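Local structure of superoxide dismutase (Leishmania major, 4F2N) at residues 25-29 with 105-110; 184-188 with 224-228. The protein probably catalyses the dismutation of superoxide into oxygen and hydrogen peroxide at a mononuclear iron centre, as iron superoxide dismutases do. One frame throughout, in Å; residues are numbered along the deposited sequence.

Interaction 1. Residues 25-29 with 105-110. With FE2 (Fe (II) ion), chain N.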
loop_
_atom_site.group_PDB
_atom_site.type_symbol
_atom_site.label_atom_id
_atom_site.label_comp_id
_atom_site.label_asym_id
_atom_site.label_seq_id
_atom_site.Cartn_x
_atom_site.Cartn_y
_atom_site.Cartn_z
ATOM N N THR B 25 -12.643 -0.156 -21.833
ATOM C CA THR B 25 -11.223 0.145 -21.969
ATOM C C THR B 25 -10.446 -1.079 -22.500
ATOM O O THR B 25 -9.575 -0.935 -23.385
ATOM C CB THR B 25 -10.643 0.645 -20.630
ATOM O OG1 THR B 25 -11.211 1.923 -20.334
ATOM C CG2 THR B 25 -9.143 0.821 -20.720
ATOM N N LEU B 26 -10.740 -2.258 -21.937
ATOM C CA LEU B 26 -10.160 -3.531 -22.436
ATOM C C LEU B 26 -11.269 -4.532 -22.766
ATOM O O LEU B 26 -11.535 -5.443 -21.964
ATOM C CB LEU B 26 -9.231 -4.152 -21.370
ATOM C CG LEU B 26 -7.988 -3.346 -20.968
ATOM C CD1 LEU B 26 -7.222 -4.068 -19.851
ATOM C CD2 LEU B 26 -7.122 -3.074 -22.195
ATOM N N PRO B 27 -11.911 -4.390 -23.943
ATOM C CA PRO B 27 -13.056 -5.275 -24.211
ATOM C C PRO B 27 -12.704 -6.757 -24.304
ATOM O O PRO B 27 -13.577 -7.591 -24.097
ATOM C CB PRO B 27 -13.596 -4.790 -25.572
ATOM C CG PRO B 27 -12.540 -3.915 -26.134
ATOM C CD PRO B 27 -11.699 -3.395 -25.014
ATOM N N HIS B 28 -11.447 -7.083 -24.613
ATOM C CA HIS B 28 -11.005 -8.493 -24.658
ATOM C C HIS B 28 -10.782 -9.081 -23.267
ATOM O O HIS B 28 -10.676 -10.302 -23.128
ATOM C CB HIS B 28 -9.712 -8.578 -25.431
ATOM C CG HIS B 28 -8.628 -7.778 -24.787
ATOM N ND1 HIS B 28 -8.482 -6.436 -25.008
ATOM C CD2 HIS B 28 -7.708 -8.123 -23.788
ATOM C CE1 HIS B 28 -7.463 -5.976 -24.255
ATOM N NE2 HIS B 28 -6.992 -7.007 -23.497
ATOM N N LEU B 29 -10.707 -8.235 -22.234
ATOM C CA LEU B 29 -10.501 -8.735 -20.855
ATOM C C LEU B 29 -11.793 -9.223 -20.208
ATOM O O LEU B 29 -12.633 -8.432 -19.787
ATOM C CB LEU B 29 -9.772 -7.713 -19.953
ATOM C CG LEU B 29 -9.125 -8.318 -18.692
ATOM C CD1 LEU B 29 -7.871 -9.097 -19.063
ATOM C CD2 LEU B 29 -8.783 -7.241 -17.670
ATOM N N HIS B 105 -7.265 -6.907 -11.176
ATOM C CA HIS B 105 -7.031 -7.683 -12.404
ATOM C C HIS B 105 -7.002 -6.766 -13.606
ATOM O O HIS B 105 -6.070 -6.796 -14.416
ATOM C CB HIS B 105 -8.043 -8.836 -12.565
ATOM C CG HIS B 105 -7.927 -9.588 -13.872
ATOM N ND1 HIS B 105 -6.733 -9.874 -14.454
ATOM C CD2 HIS B 105 -8.913 -10.152 -14.702
ATOM C CE1 HIS B 105 -6.939 -10.576 -15.583
ATOM N NE2 HIS B 105 -8.268 -10.728 -15.753
ATOM N N PHE B 106 -8.001 -5.915 -13.702
ATOM C CA PHE B 106 -8.071 -4.953 -14.790
ATOM C C PHE B 106 -6.849 -4.015 -14.737
ATOM O O PHE B 106 -6.193 -3.781 -15.774
ATOM C CB PHE B 106 -9.377 -4.136 -14.718
ATOM C CG PHE B 106 -9.382 -2.943 -15.652
ATOM C CD1 PHE B 106 -9.844 -3.077 -16.959
ATOM C CD2 PHE B 106 -8.885 -1.704 -15.240
ATOM C CE1 PHE B 106 -9.802 -1.994 -17.853
ATOM C CE2 PHE B 106 -8.839 -0.614 -16.112
ATOM C CZ PHE B 106 -9.309 -0.762 -17.429
ATOM N N ASN B 107 -6.546 -3.480 -13.550
ATOM C CA ASN B 107 -5.485 -2.464 -13.441
ATOM C C ASN B 107 -4.163 -3.034 -13.913
ATOM O O ASN B 107 -3.445 -2.368 -14.669
ATOM C CB ASN B 107 -5.335 -1.925 -12.012
ATOM C CG ASN B 107 -6.554 -1.155 -11.556
ATOM O OD1 ASN B 107 -7.354 -0.664 -12.379
ATOM N ND2 ASN B 107 -6.703 -1.034 -10.250
ATOM N N HIS B 108 -3.852 -4.265 -13.492
ATOM C CA HIS B 108 -2.574 -4.907 -13.906
ATOM C C HIS B 108 -2.560 -5.231 -15.381
ATOM O O HIS B 108 -1.540 -5.034 -16.050
ATOM C CB HIS B 108 -2.253 -6.170 -13.075
ATOM C CG HIS B 108 -1.784 -5.855 -11.662
ATOM N ND1 HIS B 108 -2.652 -5.627 -10.636
ATOM C CD2 HIS B 108 -0.512 -5.653 -11.150
ATOM C CE1 HIS B 108 -1.974 -5.322 -9.528
ATOM N NE2 HIS B 108 -0.656 -5.314 -9.830
ATOM N N SER B 109 -3.670 -5.750 -15.911
ATOM C CA SER B 109 -3.766 -6.061 -17.343
ATOM C C SER B 109 -3.498 -4.842 -18.194
ATOM O O SER B 109 -2.809 -4.907 -19.213
ATOM C CB SER B 109 -5.139 -6.682 -17.680
ATOM O OG SER B 109 -5.266 -7.911 -16.981
ATOM N N PHE B 110 -4.043 -3.722 -17.758
ATOM C CA PHE B 110 -3.908 -2.473 -18.491
ATOM C C PHE B 110 -2.461 -2.010 -18.423
ATOM O O PHE B 110 -1.874 -1.629 -19.442
ATOM C CB PHE B 110 -4.865 -1.394 -17.925
ATOM C CG PHE B 110 -4.884 -0.149 -18.767
ATOM C CD1 PHE B 110 -5.544 -0.140 -19.998
ATOM C CD2 PHE B 110 -4.241 1.001 -18.341
ATOM C CE1 PHE B 110 -5.571 1.009 -20.788
ATOM C CE2 PHE B 110 -4.253 2.153 -19.134
ATOM C CZ PHE B 110 -4.914 2.161 -20.351
HETATM FE FE FE2 N . 0.754 -4.229 -8.808
HETATM O O HOH W 1 -0.884 -3.166 -7.674
#

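Interaction 2. Residues 184-188 with 224-228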
loop_
_atom_site.group_PDB
_atom_site.type_symbol
_atom_site.label_atom_id
_atom_site.label_comp_id
_atom_site.label_asym_id
_atom_site.label_seq_id
_atom_site.Cartn_x
_atom_site.Cartn_y
_atom_site.Cartn_z
ATOM N N LEU B 184 -14.261 8.125 -16.512
ATOM C CA LEU B 184 -13.052 8.515 -17.265
ATOM C C LEU B 184 -12.559 7.321 -18.088
ATOM O O LEU B 184 -12.889 6.184 -17.773
ATOM C CB LEU B 184 -11.949 9.034 -16.329
ATOM C CG LEU B 184 -12.272 10.388 -15.639
ATOM C CD1 LEU B 184 -11.087 10.827 -14.786
ATOM C CD2 LEU B 184 -12.612 11.502 -16.625
ATOM N N ARG B 185 -11.742 7.589 -19.105
ATOM C CA ARG B 185 -11.236 6.555 -19.988
ATOM C C ARG B 185 -9.735 6.550 -19.925
ATOM O O ARG B 185 -9.105 7.427 -20.502
ATOM C CB ARG B 185 -11.713 6.824 -21.425
ATOM C CG ARG B 185 -13.209 6.612 -21.578
ATOM C CD ARG B 185 -13.706 6.930 -22.997
ATOM N NE ARG B 185 -15.129 6.622 -23.155
ATOM C CZ ARG B 185 -15.818 6.703 -24.306
ATOM N NH1 ARG B 185 -15.258 7.112 -25.422
ATOM N NH2 ARG B 185 -17.102 6.397 -24.323
ATOM N N PRO B 186 -9.165 5.592 -19.185
ATOM C CA PRO B 186 -7.714 5.474 -19.029
ATOM C C PRO B 186 -7.032 5.258 -20.365
ATOM O O PRO B 186 -7.565 4.535 -21.218
ATOM C CB PRO B 186 -7.558 4.220 -18.121
ATOM C CG PRO B 186 -8.861 4.166 -17.360
ATOM C CD PRO B 186 -9.887 4.558 -18.402
ATOM N N ILE B 187 -5.862 5.884 -20.547
ATOM C CA ILE B 187 -5.013 5.625 -21.702
ATOM C C ILE B 187 -3.606 5.221 -21.290
ATOM O O ILE B 187 -2.861 4.681 -22.105
ATOM C CB ILE B 187 -5.008 6.786 -22.757
ATOM C CG1 ILE B 187 -4.210 7.995 -22.250
ATOM C CG2 ILE B 187 -6.441 7.175 -23.143
ATOM C CD1 ILE B 187 -4.097 9.140 -23.251
ATOM N N PHE B 188 -3.254 5.462 -20.018
ATOM C CA PHE B 188 -1.946 5.076 -19.462
ATOM C C PHE B 188 -2.041 4.976 -17.944
ATOM O O PHE B 188 -2.817 5.726 -17.315
ATOM C CB PHE B 188 -0.873 6.095 -19.833
ATOM C CG PHE B 188 0.483 5.751 -19.246
ATOM C CD1 PHE B 188 1.140 4.582 -19.650
ATOM C CD2 PHE B 188 1.056 6.531 -18.234
ATOM C CE1 PHE B 188 2.357 4.210 -19.093
ATOM C CE2 PHE B 188 2.300 6.182 -17.691
ATOM C CZ PHE B 188 2.942 5.011 -18.118
ATOM N N MET B 224 -5.156 3.837 -27.515
ATOM C CA MET B 224 -6.172 4.126 -26.498
ATOM C C MET B 224 -6.704 5.563 -26.611
ATOM O O MET B 224 -7.907 5.821 -26.495
ATOM C CB MET B 224 -5.591 3.885 -25.091
ATOM C CG MET B 224 -5.311 2.404 -24.774
ATOM S SD MET B 224 -6.750 1.322 -24.987
ATOM C CE MET B 224 -8.019 2.149 -24.041
ATOM N N TYR B 225 -5.803 6.506 -26.808
ATOM C CA TYR B 225 -6.206 7.906 -26.945
ATOM C C TYR B 225 -7.194 8.106 -28.111
ATOM O O TYR B 225 -8.251 8.723 -27.951
ATOM C CB TYR B 225 -4.968 8.810 -27.116
ATOM C CG TYR B 225 -5.354 10.227 -27.470
ATOM C CD1 TYR B 225 -5.837 11.095 -26.496
ATOM C CD2 TYR B 225 -5.322 10.675 -28.801
ATOM C CE1 TYR B 225 -6.206 12.396 -26.812
ATOM C CE2 TYR B 225 -5.715 11.967 -29.133
ATOM C CZ TYR B 225 -6.168 12.810 -28.132
ATOM O OH TYR B 225 -6.567 14.091 -28.434
ATOM N N GLU B 226 -6.862 7.560 -29.272
ATOM C CA GLU B 226 -7.731 7.715 -30.458
ATOM C C GLU B 226 -9.131 7.150 -30.227
ATOM O O GLU B 226 -10.137 7.822 -30.511
ATOM C CB GLU B 226 -7.064 7.123 -31.701
ATOM C CG GLU B 226 -5.909 7.996 -32.178
ATOM C CD GLU B 226 -4.951 7.314 -33.155
ATOM O OE1 GLU B 226 -5.103 6.115 -33.452
ATOM O OE2 GLU B 226 -4.013 7.975 -33.629
ATOM N N ARG B 227 -9.215 5.933 -29.684
ATOM C CA ARG B 227 -10.527 5.351 -29.453
ATOM C C ARG B 227 -11.273 6.022 -28.309
ATOM O O ARG B 227 -12.477 6.122 -28.372
ATOM C CB ARG B 227 -10.491 3.821 -29.281
ATOM C CG ARG B 227 -9.695 3.269 -28.098
ATOM C CD ARG B 227 -9.523 1.744 -28.247
ATOM N NE ARG B 227 -10.794 1.014 -28.092
ATOM C CZ ARG B 227 -11.315 0.622 -26.919
ATOM N NH1 ARG B 227 -10.696 0.890 -25.774
ATOM N NH2 ARG B 227 -12.477 -0.027 -26.883
ATOM N N ALA B 228 -10.557 6.472 -27.274
ATOM C CA ALA B 228 -11.230 7.063 -26.093
ATOM C C ALA B 228 -11.843 8.437 -26.406
ATOM O O ALA B 228 -12.898 8.782 -25.850
ATOM C CB ALA B 228 -10.273 7.158 -24.903
#

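Interaction 1. Residues 25-29 with 105-110
On the helix that supplies an iron ligand in the alpha-hairpin domain of this superoxide dismutase, Leu-29, Leu-26 and Thr-25 of the N-terminal loop pack against His-105, Phe-106, Ser-109 and Phe-110. A type I beta turn from Leu-26 to Leu-29, closed by the bond from Leu-29 N to Leu-26 O, lets both leucines face the helix. Leu-29 turns its CG anti to the backbone N (chi1 -161°), and its two methyls divide the work: CD2 makes a CH-pi contact over one face of the His-105 ring, 4.2 Å from the centroid, and CD1 lies 3.7 Å from His-105 NE2. Leu-26 reaches between the two phenylalanines, with CG 3.8 Å from Phe-106 CE1 and CD2 meeting the Phe-110 ring at its edge. Thr-25 sends CG2 across their far ends, 3.6 Å from Phe-110 CE1. His-105 ND1 is hydrogen-bonded to His-63 NE2. On the side of the helix turned away from the loop, His-108 binds iron through NE2 together with His-58, Asp-191, His-195 and a water. His-105 O accepts two donors from one residue, Ser-109 N and Ser-109 OG, which arrive from opposite faces of the carbonyl plane, with OG at 2.9 Å.

Interaction 2. Residues 184-188 with 224-228
Ile-187 presses into the side of helix 218-229 with three of its carbons: CB lies 3.8 Å from Met-224 CB, CG2 rests against the backbone at Tyr-225 N, and CD1 reaches Tyr-225 CB at 4.0 Å. The two side chains Ile-187 and Tyr-225 run side by side in the same direction. With CG1 between the backbone N and the carbonyl carbon (chi1 73°), Ile-187 can send CD1 along the tyrosine while CG2 is directed at the helix backbone and Ala-228 CB. Met-224, bent at both chi2 and chi3, curls back so that its CE ends 3.7 Å from Pro-186 O. A turn further on, Ala-228 CB meets Arg-185 CB at 3.8 Å, and the extended arginine chain continues past it to the main chain. There Arg-185 NH1 donates to Ala-228 O over 2.9 Å, a moderately bent bond (148° at the hydrogen) whose donor is tilted 33° from the carbonyl plane. This is the C-terminal alpha/beta domain of the iron/manganese superoxide dismutase fold, in which the last helix packs on an outer strand of the three-stranded antiparallel sheet. A classic beta bulge, with Ile-187 and Phe-188 both opposite Leu-159 on the central strand, breaks the regular course of the strand where it meets the helix. In the second shell, Tyr-23 of the N-terminal loop makes a cation-pi contact with Arg-185 and also touches Ala-228, while Leu-126 and Ala-129 of helix 124-134 pack on Tyr-225.

Interactions 1 and 2 lie with their centres about 12 Å apart and meet directly, so that the N-terminal loop touches both. Thr-25, which packs on the phenylalanines of 105-110, also has its OG1 3.5 Å from Pro-186 CD and its O 3.5 Å from Met-224 CE. From the helix side, Phe-110 CZ comes within 3.5 Å of Ile-187 C. Where the two contacts touch, the N-terminal loop and the hairpin helix 96-113 meet the C-terminal domain. One element of each leads to the iron: helix 96-113 gives His-108, bound through NE2 at 2.0 Å, and strand 185-191 ends at the ligand Asp-191. The pair illustrates how two contacts, neither of which holds the whole metal site, can share a border between elements that each supply a ligand.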